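Side-chain contacts in Lmo1499 protein (Listeria monocytogenes, PDB 4IIW), which probably acts as a membrane-bound lytic transglycosylase that cuts nascent peptidoglycan strands internally and so ends their elongation: residues E146-M151 with K169-G174; S150-Y155 with V159-L164; S226-K231 with G291-P296; V245-L250 with L309-S314. One frame throughout, in Å; residues are numbered along the deposited sequence.

Interaction 1: residues E146-M151 with K169-G174; sequences EFVASM and KHPLEG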
loop_
_atom_site.group_PDB
_atom_site.type_symbol
_atom_site.label_atom_id
_atom_site.label_comp_id
_atom_site.label_asym_id
_atom_site.label_seq_id
_atom_site.Cartn_x
_atom_site.Cartn_y
_atom_site.Cartn_z
ATOM N N GLU B 146 0.933 -15.282 -57.534
ATOM C CA GLU B 146 0.124 -14.333 -58.317
ATOM C C GLU B 146 0.570 -12.878 -58.089
ATOM O O GLU B 146 0.564 -12.072 -59.015
ATOM C CB GLU B 146 -1.374 -14.445 -58.031
ATOM C CG GLU B 146 -2.079 -15.695 -58.577
ATOM C CD GLU B 146 -1.868 -16.930 -57.729
ATOM O OE1 GLU B 146 -1.768 -16.806 -56.477
ATOM O OE2 GLU B 146 -1.832 -18.041 -58.317
ATOM N N PHE B 147 0.939 -12.520 -56.868
ATOM C CA PHE B 147 1.393 -11.164 -56.662
ATOM C C PHE B 147 2.701 -10.938 -57.413
ATOM O O PHE B 147 2.871 -9.904 -58.059
ATOM C CB PHE B 147 1.566 -10.795 -55.190
ATOM C CG PHE B 147 2.036 -9.379 -55.001
ATOM C CD1 PHE B 147 1.184 -8.317 -55.257
ATOM C CD2 PHE B 147 3.338 -9.103 -54.639
ATOM C CE1 PHE B 147 1.619 -6.985 -55.133
ATOM C CE2 PHE B 147 3.783 -7.777 -54.514
ATOM C CZ PHE B 147 2.914 -6.722 -54.762
ATOM N N VAL B 148 3.609 -11.914 -57.346
ATOM C CA VAL B 148 4.905 -11.800 -58.007
ATOM C C VAL B 148 4.718 -11.743 -59.524
ATOM O O VAL B 148 5.362 -10.945 -60.210
ATOM C CB VAL B 148 5.855 -12.946 -57.595
ATOM C CG1 VAL B 148 7.158 -12.878 -58.371
ATOM C CG2 VAL B 148 6.131 -12.898 -56.078
ATOM N N ALA B 149 3.823 -12.565 -60.058
ATOM C CA ALA B 149 3.577 -12.520 -61.503
ATOM C C ALA B 149 3.063 -11.128 -61.932
ATOM O O ALA B 149 3.421 -10.656 -63.004
ATOM C CB ALA B 149 2.601 -13.603 -61.925
ATOM N N SER B 150 2.246 -10.481 -61.087
ATOM C CA SER B 150 1.687 -9.155 -61.410
ATOM C C SER B 150 2.774 -8.096 -61.453
ATOM O O SER B 150 2.665 -7.146 -62.217
ATOM C CB SER B 150 0.554 -8.730 -60.451
ATOM O OG SER B 150 1.016 -8.411 -59.150
HETATM N N MSE B 151 3.815 -8.260 -60.638
HETATM C CA MSE B 151 4.943 -7.348 -60.658
HETATM C C MSE B 151 5.785 -7.565 -61.923
HETATM O O MSE B 151 6.271 -6.608 -62.536
HETATM C CB MSE B 151 5.816 -7.544 -59.432
HETATM C CG MSE B 151 5.222 -7.055 -58.107
HETATM SE SE MSE B 151 4.710 -5.173 -58.051
HETATM C CE MSE B 151 2.865 -5.370 -58.683
ATOM N N LYS B 169 15.143 -17.883 -52.337
ATOM C CA LYS B 169 14.277 -18.010 -51.158
ATOM C C LYS B 169 13.021 -17.149 -51.283
ATOM O O LYS B 169 11.910 -17.647 -51.125
ATOM C CB LYS B 169 14.981 -17.587 -49.881
ATOM C CG LYS B 169 15.781 -18.633 -49.185
ATOM C CD LYS B 169 16.050 -18.115 -47.769
ATOM C CE LYS B 169 16.565 -19.156 -46.825
ATOM N NZ LYS B 169 16.646 -18.528 -45.480
ATOM N N HIS B 170 13.207 -15.850 -51.532
ATOM C CA HIS B 170 12.085 -14.914 -51.642
ATOM C C HIS B 170 12.207 -14.082 -52.918
ATOM O O HIS B 170 12.987 -13.154 -52.991
ATOM C CB HIS B 170 12.036 -14.008 -50.410
ATOM C CG HIS B 170 12.047 -14.754 -49.112
ATOM N ND1 HIS B 170 11.037 -15.618 -48.742
ATOM C CD2 HIS B 170 12.931 -14.746 -48.086
ATOM C CE1 HIS B 170 11.308 -16.126 -47.554
ATOM N NE2 HIS B 170 12.449 -15.609 -47.131
ATOM N N PRO B 171 11.399 -14.397 -53.918
ATOM C CA PRO B 171 11.502 -13.764 -55.225
ATOM C C PRO B 171 11.810 -12.256 -55.275
ATOM O O PRO B 171 12.654 -11.853 -56.061
ATOM C CB PRO B 171 10.144 -14.058 -55.842
ATOM C CG PRO B 171 9.766 -15.358 -55.240
ATOM C CD PRO B 171 10.228 -15.286 -53.839
ATOM N N LEU B 172 11.156 -11.448 -54.441
ATOM C CA LEU B 172 11.336 -9.986 -54.490
ATOM C C LEU B 172 12.426 -9.461 -53.561
ATOM O O LEU B 172 12.584 -8.242 -53.385
ATOM C CB LEU B 172 9.998 -9.274 -54.225
ATOM C CG LEU B 172 8.882 -9.603 -55.238
ATOM C CD1 LEU B 172 7.549 -9.029 -54.791
ATOM C CD2 LEU B 172 9.209 -9.086 -56.627
ATOM N N GLU B 173 13.199 -10.358 -52.970
ATOM C CA GLU B 173 14.278 -9.919 -52.092
ATOM C C GLU B 173 15.146 -8.987 -52.919
ATOM O O GLU B 173 15.574 -9.341 -54.002
ATOM C CB GLU B 173 15.089 -11.112 -51.580
ATOM C CG GLU B 173 16.032 -10.759 -50.458
ATOM C CD GLU B 173 15.318 -10.523 -49.127
ATOM O OE1 GLU B 173 14.801 -11.497 -48.526
ATOM O OE2 GLU B 173 15.309 -9.366 -48.659
ATOM N N GLY B 174 15.342 -7.776 -52.437
ATOM C CA GLY B 174 16.172 -6.775 -53.120
ATOM C C GLY B 174 15.440 -5.820 -54.047
ATOM O O GLY B 174 16.002 -4.808 -54.474
#

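Interaction 2: residues S150-Y155 with V159-L164; sequences SMIKAY and VTNDVL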
loop_
_atom_site.group_PDB
_atom_site.type_symbol
_atom_site.label_atom_id
_atom_site.label_comp_id
_atom_site.label_asym_id
_atom_site.label_seq_id
_atom_site.Cartn_x
_atom_site.Cartn_y
_atom_site.Cartn_z
ATOM N N SER B 150 2.246 -10.481 -61.087
ATOM C CA SER B 150 1.687 -9.155 -61.410
ATOM C C SER B 150 2.774 -8.096 -61.453
ATOM O O SER B 150 2.665 -7.146 -62.217
ATOM C CB SER B 150 0.554 -8.730 -60.451
ATOM O OG SER B 150 1.016 -8.411 -59.150
HETATM N N MSE B 151 3.815 -8.260 -60.638
HETATM C CA MSE B 151 4.943 -7.348 -60.658
HETATM C C MSE B 151 5.785 -7.565 -61.923
HETATM O O MSE B 151 6.271 -6.608 -62.536
HETATM C CB MSE B 151 5.816 -7.544 -59.432
HETATM C CG MSE B 151 5.222 -7.055 -58.107
HETATM SE SE MSE B 151 4.710 -5.173 -58.051
HETATM C CE MSE B 151 2.865 -5.370 -58.683
ATOM N N ILE B 152 5.961 -8.825 -62.318
ATOM C CA ILE B 152 6.718 -9.133 -63.524
ATOM C C ILE B 152 5.991 -8.513 -64.728
ATOM O O ILE B 152 6.607 -8.115 -65.711
ATOM C CB ILE B 152 6.902 -10.669 -63.719
ATOM C CG1 ILE B 152 7.798 -11.252 -62.623
ATOM C CG2 ILE B 152 7.541 -10.975 -65.045
ATOM C CD1 ILE B 152 7.818 -12.763 -62.621
ATOM N N LYS B 153 4.679 -8.406 -64.635
ATOM C CA LYS B 153 3.904 -7.842 -65.713
ATOM C C LYS B 153 3.902 -6.300 -65.675
ATOM O O LYS B 153 3.980 -5.652 -66.722
ATOM C CB LYS B 153 2.467 -8.388 -65.631
ATOM C CG LYS B 153 1.651 -8.275 -66.922
ATOM C CD LYS B 153 2.191 -9.200 -68.041
ATOM C CE LYS B 153 1.422 -9.008 -69.343
ATOM N NZ LYS B 153 1.487 -7.593 -69.812
ATOM N N ALA B 154 3.829 -5.723 -64.476
ATOM C CA ALA B 154 3.742 -4.270 -64.316
ATOM C C ALA B 154 5.065 -3.524 -64.488
ATOM O O ALA B 154 5.073 -2.350 -64.901
ATOM C CB ALA B 154 3.128 -3.923 -62.948
ATOM N N TYR B 155 6.167 -4.191 -64.147
ATOM C CA TYR B 155 7.507 -3.605 -64.243
ATOM C C TYR B 155 8.455 -4.565 -64.982
ATOM O O TYR B 155 9.454 -5.029 -64.430
ATOM C CB TYR B 155 7.999 -3.274 -62.846
ATOM C CG TYR B 155 7.043 -2.359 -62.168
ATOM C CD1 TYR B 155 7.102 -0.998 -62.381
ATOM C CD2 TYR B 155 6.041 -2.849 -61.360
ATOM C CE1 TYR B 155 6.206 -0.149 -61.792
ATOM C CE2 TYR B 155 5.129 -1.988 -60.747
ATOM C CZ TYR B 155 5.218 -0.644 -60.973
ATOM O OH TYR B 155 4.318 0.226 -60.397
ATOM N N VAL B 159 11.621 -6.226 -62.929
ATOM C CA VAL B 159 11.387 -7.547 -62.330
ATOM C C VAL B 159 11.088 -8.504 -63.460
ATOM O O VAL B 159 10.036 -8.417 -64.057
ATOM C CB VAL B 159 10.171 -7.549 -61.347
ATOM C CG1 VAL B 159 10.062 -8.884 -60.640
ATOM C CG2 VAL B 159 10.276 -6.432 -60.312
ATOM N N THR B 160 11.999 -9.422 -63.758
ATOM C CA THR B 160 11.820 -10.357 -64.871
ATOM C C THR B 160 11.688 -11.792 -64.385
ATOM O O THR B 160 11.698 -12.045 -63.181
ATOM C CB THR B 160 13.041 -10.321 -65.761
ATOM O OG1 THR B 160 14.152 -10.914 -65.063
ATOM C CG2 THR B 160 13.378 -8.892 -66.148
ATOM N N ASN B 161 11.593 -12.738 -65.320
ATOM C CA ASN B 161 11.550 -14.158 -64.973
ATOM C C ASN B 161 12.724 -14.602 -64.096
ATOM O O ASN B 161 12.658 -15.657 -63.463
ATOM C CB ASN B 161 11.473 -15.050 -66.225
ATOM C CG ASN B 161 10.070 -15.093 -66.834
ATOM O OD1 ASN B 161 9.130 -14.448 -66.349
ATOM N ND2 ASN B 161 9.924 -15.858 -67.900
ATOM N N ASP B 162 13.793 -13.814 -64.058
ATOM C CA ASP B 162 14.929 -14.132 -63.205
ATOM C C ASP B 162 14.509 -14.387 -61.751
ATOM O O ASP B 162 15.050 -15.276 -61.105
ATOM C CB ASP B 162 16.018 -13.034 -63.291
ATOM C CG ASP B 162 16.833 -13.100 -64.618
ATOM O OD1 ASP B 162 16.767 -14.138 -65.307
ATOM O OD2 ASP B 162 17.556 -12.128 -64.959
ATOM N N VAL B 163 13.511 -13.657 -61.263
ATOM C CA VAL B 163 13.061 -13.821 -59.880
ATOM C C VAL B 163 12.354 -15.134 -59.608
ATOM O O VAL B 163 12.167 -15.511 -58.466
ATOM C CB VAL B 163 12.124 -12.674 -59.435
ATOM C CG1 VAL B 163 12.797 -11.321 -59.683
ATOM C CG2 VAL B 163 10.777 -12.765 -60.143
ATOM N N LEU B 164 11.947 -15.840 -60.644
ATOM C CA LEU B 164 11.256 -17.103 -60.442
ATOM C C LEU B 164 12.224 -18.275 -60.426
ATOM O O LEU B 164 11.812 -19.411 -60.616
ATOM C CB LEU B 164 10.201 -17.324 -61.528
ATOM C CG LEU B 164 9.076 -16.285 -61.658
ATOM C CD1 LEU B 164 8.089 -16.757 -62.725
ATOM C CD2 LEU B 164 8.372 -16.068 -60.332
#

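Interaction 3: residues S226-K231 with G291-P296; sequences SSIIEK and GLPPGP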
loop_
_atom_site.group_PDB
_atom_site.type_symbol
_atom_site.label_atom_id
_atom_site.label_comp_id
_atom_site.label_asym_id
_atom_site.label_seq_id
_atom_site.Cartn_x
_atom_site.Cartn_y
_atom_site.Cartn_z
ATOM N N SER B 226 25.075 -5.563 -55.724
ATOM C CA SER B 226 24.832 -4.398 -54.904
ATOM C C SER B 226 24.587 -4.816 -53.466
ATOM O O SER B 226 25.178 -4.236 -52.570
ATOM C CB SER B 226 23.652 -3.588 -55.441
ATOM O OG SER B 226 23.960 -3.079 -56.722
ATOM N N SER B 227 23.771 -5.853 -53.256
ATOM C CA SER B 227 23.425 -6.281 -51.896
ATOM C C SER B 227 24.591 -6.857 -51.093
ATOM O O SER B 227 24.725 -6.558 -49.894
ATOM C CB SER B 227 22.272 -7.292 -51.893
ATOM O OG SER B 227 22.657 -8.485 -52.525
ATOM N N ILE B 228 25.420 -7.696 -51.720
ATOM C CA ILE B 228 26.542 -8.269 -50.986
ATOM C C ILE B 228 27.530 -7.152 -50.660
ATOM O O ILE B 228 28.227 -7.218 -49.635
ATOM C CB ILE B 228 27.197 -9.478 -51.689
ATOM C CG1 ILE B 228 27.896 -9.101 -52.978
ATOM C CG2 ILE B 228 26.162 -10.529 -52.002
ATOM C CD1 ILE B 228 28.571 -10.304 -53.646
ATOM N N ILE B 229 27.570 -6.121 -51.515
ATOM C CA ILE B 229 28.426 -4.946 -51.273
ATOM C C ILE B 229 27.841 -4.147 -50.113
ATOM O O ILE B 229 28.579 -3.724 -49.221
ATOM C CB ILE B 229 28.574 -4.010 -52.517
ATOM C CG1 ILE B 229 29.279 -4.719 -53.678
ATOM C CG2 ILE B 229 29.385 -2.781 -52.182
ATOM C CD1 ILE B 229 29.286 -3.907 -54.991
ATOM N N GLU B 230 26.517 -3.958 -50.126
ATOM C CA GLU B 230 25.823 -3.202 -49.066
ATOM C C GLU B 230 26.066 -3.781 -47.663
ATOM O O GLU B 230 26.505 -3.065 -46.773
ATOM C CB GLU B 230 24.316 -3.140 -49.321
ATOM C CG GLU B 230 23.539 -2.227 -48.351
ATOM C CD GLU B 230 23.699 -0.742 -48.657
ATOM O OE1 GLU B 230 23.968 -0.406 -49.825
ATOM O OE2 GLU B 230 23.526 0.101 -47.736
ATOM N N LYS B 231 25.803 -5.074 -47.479
ATOM C CA LYS B 231 25.964 -5.699 -46.165
ATOM C C LYS B 231 27.418 -5.785 -45.680
ATOM O O LYS B 231 27.645 -6.005 -44.497
ATOM C CB LYS B 231 25.337 -7.104 -46.125
ATOM C CG LYS B 231 23.842 -7.180 -46.422
ATOM C CD LYS B 231 23.003 -6.248 -45.563
ATOM C CE LYS B 231 23.130 -6.511 -44.061
ATOM N NZ LYS B 231 22.336 -5.507 -43.261
ATOM N N GLY B 291 30.438 -18.327 -57.494
ATOM C CA GLY B 291 29.527 -17.368 -58.122
ATOM C C GLY B 291 28.781 -16.511 -57.120
ATOM O O GLY B 291 29.080 -16.507 -55.927
ATOM N N LEU B 292 27.839 -15.728 -57.622
ATOM C CA LEU B 292 26.995 -14.921 -56.770
ATOM C C LEU B 292 25.892 -15.828 -56.263
ATOM O O LEU B 292 25.646 -16.887 -56.846
ATOM C CB LEU B 292 26.354 -13.783 -57.567
ATOM C CG LEU B 292 27.222 -12.611 -58.002
ATOM C CD1 LEU B 292 26.400 -11.653 -58.861
ATOM C CD2 LEU B 292 27.779 -11.903 -56.784
ATOM N N PRO B 293 25.209 -15.420 -55.185
ATOM C CA PRO B 293 24.065 -16.218 -54.753
ATOM C C PRO B 293 22.948 -16.093 -55.805
ATOM O O PRO B 293 23.043 -15.248 -56.697
ATOM C CB PRO B 293 23.644 -15.584 -53.432
ATOM C CG PRO B 293 24.560 -14.424 -53.192
ATOM C CD PRO B 293 25.410 -14.207 -54.388
ATOM N N PRO B 294 21.896 -16.911 -55.699
ATOM C CA PRO B 294 20.788 -16.919 -56.665
ATOM C C PRO B 294 20.015 -15.601 -56.796
ATOM O O PRO B 294 19.285 -15.410 -57.764
ATOM C CB PRO B 294 19.842 -18.015 -56.128
ATOM C CG PRO B 294 20.608 -18.758 -55.115
ATOM C CD PRO B 294 21.651 -17.824 -54.575
ATOM N N GLY B 295 20.136 -14.734 -55.801
ATOM C CA GLY B 295 19.486 -13.434 -55.806
ATOM C C GLY B 295 20.077 -12.560 -54.709
ATOM O O GLY B 295 20.965 -12.993 -53.972
ATOM N N PRO B 296 19.613 -11.314 -54.612
ATOM C CA PRO B 296 20.077 -10.384 -53.593
ATOM C C PRO B 296 19.727 -10.861 -52.201
ATOM O O PRO B 296 18.796 -11.668 -52.049
ATOM C CB PRO B 296 19.271 -9.110 -53.897
ATOM C CG PRO B 296 18.909 -9.232 -55.327
ATOM C CD PRO B 296 18.725 -10.663 -55.590
#

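Interaction 4: residues V245-L250 with L309-S314; sequences VFYNRL and LYPEKS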
loop_
_atom_site.group_PDB
_atom_site.type_symbol
_atom_site.label_atom_id
_atom_site.label_comp_id
_atom_site.label_asym_id
_atom_site.label_seq_id
_atom_site.Cartn_x
_atom_site.Cartn_y
_atom_site.Cartn_z
ATOM N N VAL B 245 37.108 -6.483 -55.199
ATOM C CA VAL B 245 37.517 -7.758 -54.628
ATOM C C VAL B 245 36.596 -8.844 -55.145
ATOM O O VAL B 245 37.050 -9.858 -55.677
ATOM C CB VAL B 245 37.441 -7.772 -53.106
ATOM C CG1 VAL B 245 37.512 -9.193 -52.598
ATOM C CG2 VAL B 245 38.543 -6.924 -52.507
ATOM N N PHE B 246 35.297 -8.624 -55.006
ATOM C CA PHE B 246 34.345 -9.624 -55.438
ATOM C C PHE B 246 34.492 -9.941 -56.915
ATOM O O PHE B 246 34.556 -11.110 -57.287
ATOM C CB PHE B 246 32.918 -9.237 -55.098
ATOM C CG PHE B 246 32.620 -9.241 -53.617
ATOM C CD1 PHE B 246 33.049 -10.285 -52.806
ATOM C CD2 PHE B 246 31.832 -8.253 -53.050
ATOM C CE1 PHE B 246 32.755 -10.306 -51.449
ATOM C CE2 PHE B 246 31.524 -8.282 -51.705
ATOM C CZ PHE B 246 31.994 -9.316 -50.904
ATOM N N TYR B 247 34.571 -8.928 -57.764
ATOM C CA TYR B 247 34.753 -9.215 -59.179
ATOM C C TYR B 247 36.051 -10.015 -59.398
ATOM O O TYR B 247 36.064 -11.003 -60.142
ATOM C CB TYR B 247 34.686 -7.948 -60.045
ATOM C CG TYR B 247 33.264 -7.421 -60.209
ATOM C CD1 TYR B 247 32.316 -8.144 -60.932
ATOM C CD2 TYR B 247 32.872 -6.199 -59.663
ATOM C CE1 TYR B 247 31.007 -7.675 -61.087
ATOM C CE2 TYR B 247 31.568 -5.716 -59.823
ATOM C CZ TYR B 247 30.644 -6.465 -60.532
ATOM O OH TYR B 247 29.351 -6.007 -60.693
ATOM N N ASN B 248 37.123 -9.622 -58.719
ATOM C CA ASN B 248 38.392 -10.320 -58.861
ATOM C C ASN B 248 38.237 -11.786 -58.517
ATOM O O ASN B 248 38.697 -12.655 -59.269
ATOM C CB ASN B 248 39.483 -9.696 -57.994
ATOM C CG ASN B 248 39.946 -8.351 -58.508
ATOM O OD1 ASN B 248 39.577 -7.932 -59.597
ATOM N ND2 ASN B 248 40.785 -7.677 -57.728
ATOM N N ARG B 249 37.579 -12.067 -57.396
ATOM C CA ARG B 249 37.368 -13.458 -56.973
ATOM C C ARG B 249 36.546 -14.220 -58.006
ATOM O O ARG B 249 36.835 -15.379 -58.357
ATOM C CB ARG B 249 36.663 -13.525 -55.616
ATOM C CG ARG B 249 37.515 -13.036 -54.465
ATOM C CD ARG B 249 36.992 -13.534 -53.129
ATOM N NE ARG B 249 37.973 -13.328 -52.064
ATOM C CZ ARG B 249 37.983 -13.983 -50.901
ATOM N NH1 ARG B 249 37.073 -14.917 -50.631
ATOM N NH2 ARG B 249 38.932 -13.725 -50.008
ATOM N N LEU B 250 35.524 -13.537 -58.494
ATOM C CA LEU B 250 34.608 -14.097 -59.448
ATOM C C LEU B 250 35.382 -14.499 -60.719
ATOM O O LEU B 250 35.259 -15.637 -61.194
ATOM C CB LEU B 250 33.528 -13.051 -59.722
ATOM C CG LEU B 250 32.086 -13.471 -59.931
ATOM C CD1 LEU B 250 31.659 -14.433 -58.850
ATOM C CD2 LEU B 250 31.198 -12.216 -59.926
ATOM N N LEU B 309 28.366 -1.330 -60.572
ATOM C CA LEU B 309 28.577 -1.005 -61.981
ATOM C C LEU B 309 29.926 -0.375 -62.291
ATOM O O LEU B 309 30.432 -0.522 -63.400
ATOM C CB LEU B 309 27.488 -0.053 -62.478
ATOM C CG LEU B 309 26.097 -0.643 -62.639
ATOM C CD1 LEU B 309 25.172 0.421 -63.192
ATOM C CD2 LEU B 309 26.141 -1.860 -63.570
ATOM N N TYR B 310 30.493 0.334 -61.322
ATOM C CA TYR B 310 31.755 1.040 -61.516
ATOM C C TYR B 310 32.767 0.714 -60.440
ATOM O O TYR B 310 33.130 1.562 -59.646
ATOM C CB TYR B 310 31.508 2.544 -61.512
ATOM C CG TYR B 310 30.555 3.021 -62.575
ATOM C CD1 TYR B 310 29.215 3.242 -62.284
ATOM C CD2 TYR B 310 30.998 3.264 -63.872
ATOM C CE1 TYR B 310 28.339 3.695 -63.252
ATOM C CE2 TYR B 310 30.130 3.711 -64.850
ATOM C CZ TYR B 310 28.803 3.924 -64.532
ATOM O OH TYR B 310 27.940 4.366 -65.494
ATOM N N PRO B 311 33.240 -0.523 -60.415
ATOM C CA PRO B 311 34.225 -0.882 -59.404
ATOM C C PRO B 311 35.598 -0.339 -59.749
ATOM O O PRO B 311 35.798 0.152 -60.859
ATOM C CB PRO B 311 34.233 -2.415 -59.450
ATOM C CG PRO B 311 33.778 -2.755 -60.814
ATOM C CD PRO B 311 32.878 -1.657 -61.279
ATOM N N GLU B 312 36.530 -0.414 -58.801
ATOM C CA GLU B 312 37.885 0.022 -59.059
ATOM C C GLU B 312 38.711 -1.136 -59.621
ATOM O O GLU B 312 38.499 -2.295 -59.271
ATOM C CB GLU B 312 38.536 0.584 -57.798
ATOM C CG GLU B 312 37.846 1.831 -57.266
ATOM C CD GLU B 312 38.685 2.594 -56.255
ATOM O OE1 GLU B 312 39.900 2.313 -56.158
ATOM O OE2 GLU B 312 38.133 3.485 -55.569
ATOM N N LYS B 313 39.644 -0.812 -60.508
ATOM C CA LYS B 313 40.505 -1.814 -61.114
ATOM C C LYS B 313 41.634 -2.029 -60.132
ATOM O O LYS B 313 42.423 -1.116 -59.905
ATOM C CB LYS B 313 41.048 -1.311 -62.465
ATOM C CG LYS B 313 39.955 -0.871 -63.486
ATOM C CD LYS B 313 39.091 -2.040 -64.028
ATOM C CE LYS B 313 39.908 -2.973 -64.949
ATOM N NZ LYS B 313 39.102 -4.051 -65.592
ATOM N N SER B 314 41.703 -3.209 -59.521
ATOM C CA SER B 314 42.770 -3.489 -58.552
ATOM C C SER B 314 43.107 -4.977 -58.431
ATOM O O SER B 314 42.400 -5.839 -58.960
ATOM C CB SER B 314 42.394 -2.952 -57.172
ATOM O OG SER B 314 41.414 -3.772 -56.572
#

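Interaction 1: residues E146-M151 with K169-G174
Phe147 and Leu172 meet at about a right angle. Leu172 CD1 approaches the edge of the Phe147 ring, near its plane, and lies 4.0 Å from Phe147 CE2. The ring is carried there by a CG anti to the backbone N (chi1 -180°). Val148 points at the loop and crosses Pro171, also at about a right angle. Both of its methyls bear on one atom: Val148 CG1 is 4.1 Å and Val148 CG2 4.2 Å from Pro171 CB. Val148 CG2 also lies 4.3 Å from Leu172 CD1, so this one leucine methyl touches both helix residues. The contact is wholly apolar, and no hydrogen bond crosses it. Each side is held by its own polar bonds. Ser150 OG donates to Phe147 O from 21° out of the carbonyl plane, and Met151 N donates to the same oxygen. Phe147 also packs on Ile194 and Thr195 of helix 190-204. His170 ND1 bonds to Asp143 OD2. On the loop side, Glu173 N bonds to His170 O at 2.8 Å. This closes a type I beta turn whose two central residues, Pro171 and Leu172, dock on helix 145-154 within the YceG-like fold.

Interaction 2: residues S150-Y155 with V159-L164
Val159 returns to the end of helix 145-154 just after the chain has left helical geometry at Tyr155. Val159 N donates to Tyr155 O at 2.9 Å, and the donor lies nearly in line with the C=O bond (174°). The backbones are closest at Ile152 and Val159, whose CA atoms are 5.1 Å apart. There Ile152 CA makes a CA-H...O contact of 3.4 Å with Val159 O. The bond from Val159 N to Tyr155 O, four residues back, closes a five-residue turn just after helix 145-154. The returning chain then enters a short 3-10 segment, 161-163, through an ST turn. In this turn Thr160 OG1 accepts from Asp162 N at 3.1 Å.

Ile152 carries most of the side-chain packing. Its CG1 lies beside the backbone N (chi1 -67°), and the extended second torsion (chi2 170°) carries CD1 on to the loop. Ile152 CG1 meets Val159 CG1 at 3.8 Å, the two side chains crossing at about a right angle. Ile152 CD1 and Val163 CG2 reach toward each other, tip to tip, at 3.9 Å. Leu164 crosses Ile152 obliquely, and Leu164 CG is 3.9 Å from Ile152 CD1. Both Leu164 methyls lie almost as near to Ile152 CD1. Val159 and Val163 also pack on Tyr175. The Met151 and Tyr155 side chains lead away to helix 190-204, where both touch Thr195.

Interaction 3: residues S226-K231 with G291-P296
Two puckered proline rings, Pro296 and Pro293, meet the helix here, and no aromatic ring takes part between the segments. Pro296 CA and CB lie against Ser227, and Pro293 CG lies near Ile228 CG2. Pro296 also packs on His220 and Leu223, earlier in the same helix; Pro293 also touches Tyr284. The two prolines belong to a proline-rich loop, residues 291-296, that lies along helix 219-232 of the YceG-like fold. That helix also carries Glu232, predicted to be important for catalytic activity. The side chain of Ile228 is about 6 Å from that of Glu232, so the contact lies close to the predicted catalytic residue.

Ser227 OG sits between its backbone N and carbonyl carbon (chi1 65°). This places it 3.4 Å from Pro296 CA and 3.7 Å from Pro296 CB. These are packing contacts. The polar needs of the hydroxyl are met elsewhere: it bonds to Thr224 O in its own helix and accepts from Ile297 N, just after the loop segment. The serine therefore ties the helix to the chain leaving Pro296. No hydrogen bond joins the two segments themselves.

Ile228 supplies the apolar half. Ile228 CG2 reaches Pro293 CG at 4.4 Å, a looser touch. Ile228 is buried, and Phe246 and Leu256 also pack on it. The other branch of Ile228 is extended, and it crosses Leu292 at about a right angle, with Ile228 CD1 3.6 Å from Leu292 CD2.

Interaction 4: residues V245-L250 with L309-S314
Tyr247 and Pro311 pack against each other at the surface, their side chains crossing at about a right angle. Tyr247 CG lies beside the backbone N and anti to the carbonyl carbon (chi1 -75°), which places the ring against Pro311. Pro311 CG approaches the ring obliquely, 3.7 Å from Tyr247 CD2 and 3.8 Å from Tyr247 CE2. Pro311 CB lies 4.0 Å from Tyr247 CD2. The phenol end goes further: Tyr247 OH bonds to Ala308 O, close to the end of helix 302-309. This side chain thus touches both the loop and the helix before it.

Asn248 takes the same first torsion, which directs its amide toward Ser314. Asn248 ND2 donates to Ser314 O at 2.7 Å with an N-H...O angle of 149°. The nitrogen stands above the carbonyl plane of Ser314, 48° out of it, and so is not on a lone pair. The same ND2 also bonds to Tyr316 O. Ser314 OG is 4.1 Å from Asn248 ND2, and its hydrogen bond is with Ser244 OG, one helical turn before Asn248.

The contact therefore pins the loop between helix 302-309 and strand 318-321 to helix 239-251. Two backbone carbonyls gathered on the asparagine nitrogen probably fix the rotation of the amide, with its NH2 side toward the loop.

Interactions 1 and 3 are buried, interaction 2 is partly buried, and interaction 4 lies at the surface. Interactions 1 and 2 share helix 145-154 and two of its residues, and their centres are about 7 Å apart. They join directly where Val148 meets Val163 and Leu164. Interactions 3 and 4 use the successive helices 219-232 and 239-251, which touch through Ile228 and Phe246. Interaction 1 reaches interaction 3 where Glu173 and Gly174 meet Pro296. The chemistry follows the burial. Interactions 1 and 3 have no hydrogen bond between their segments, interaction 2 adds a backbone bond, and interaction 4 relies on a side-chain amide.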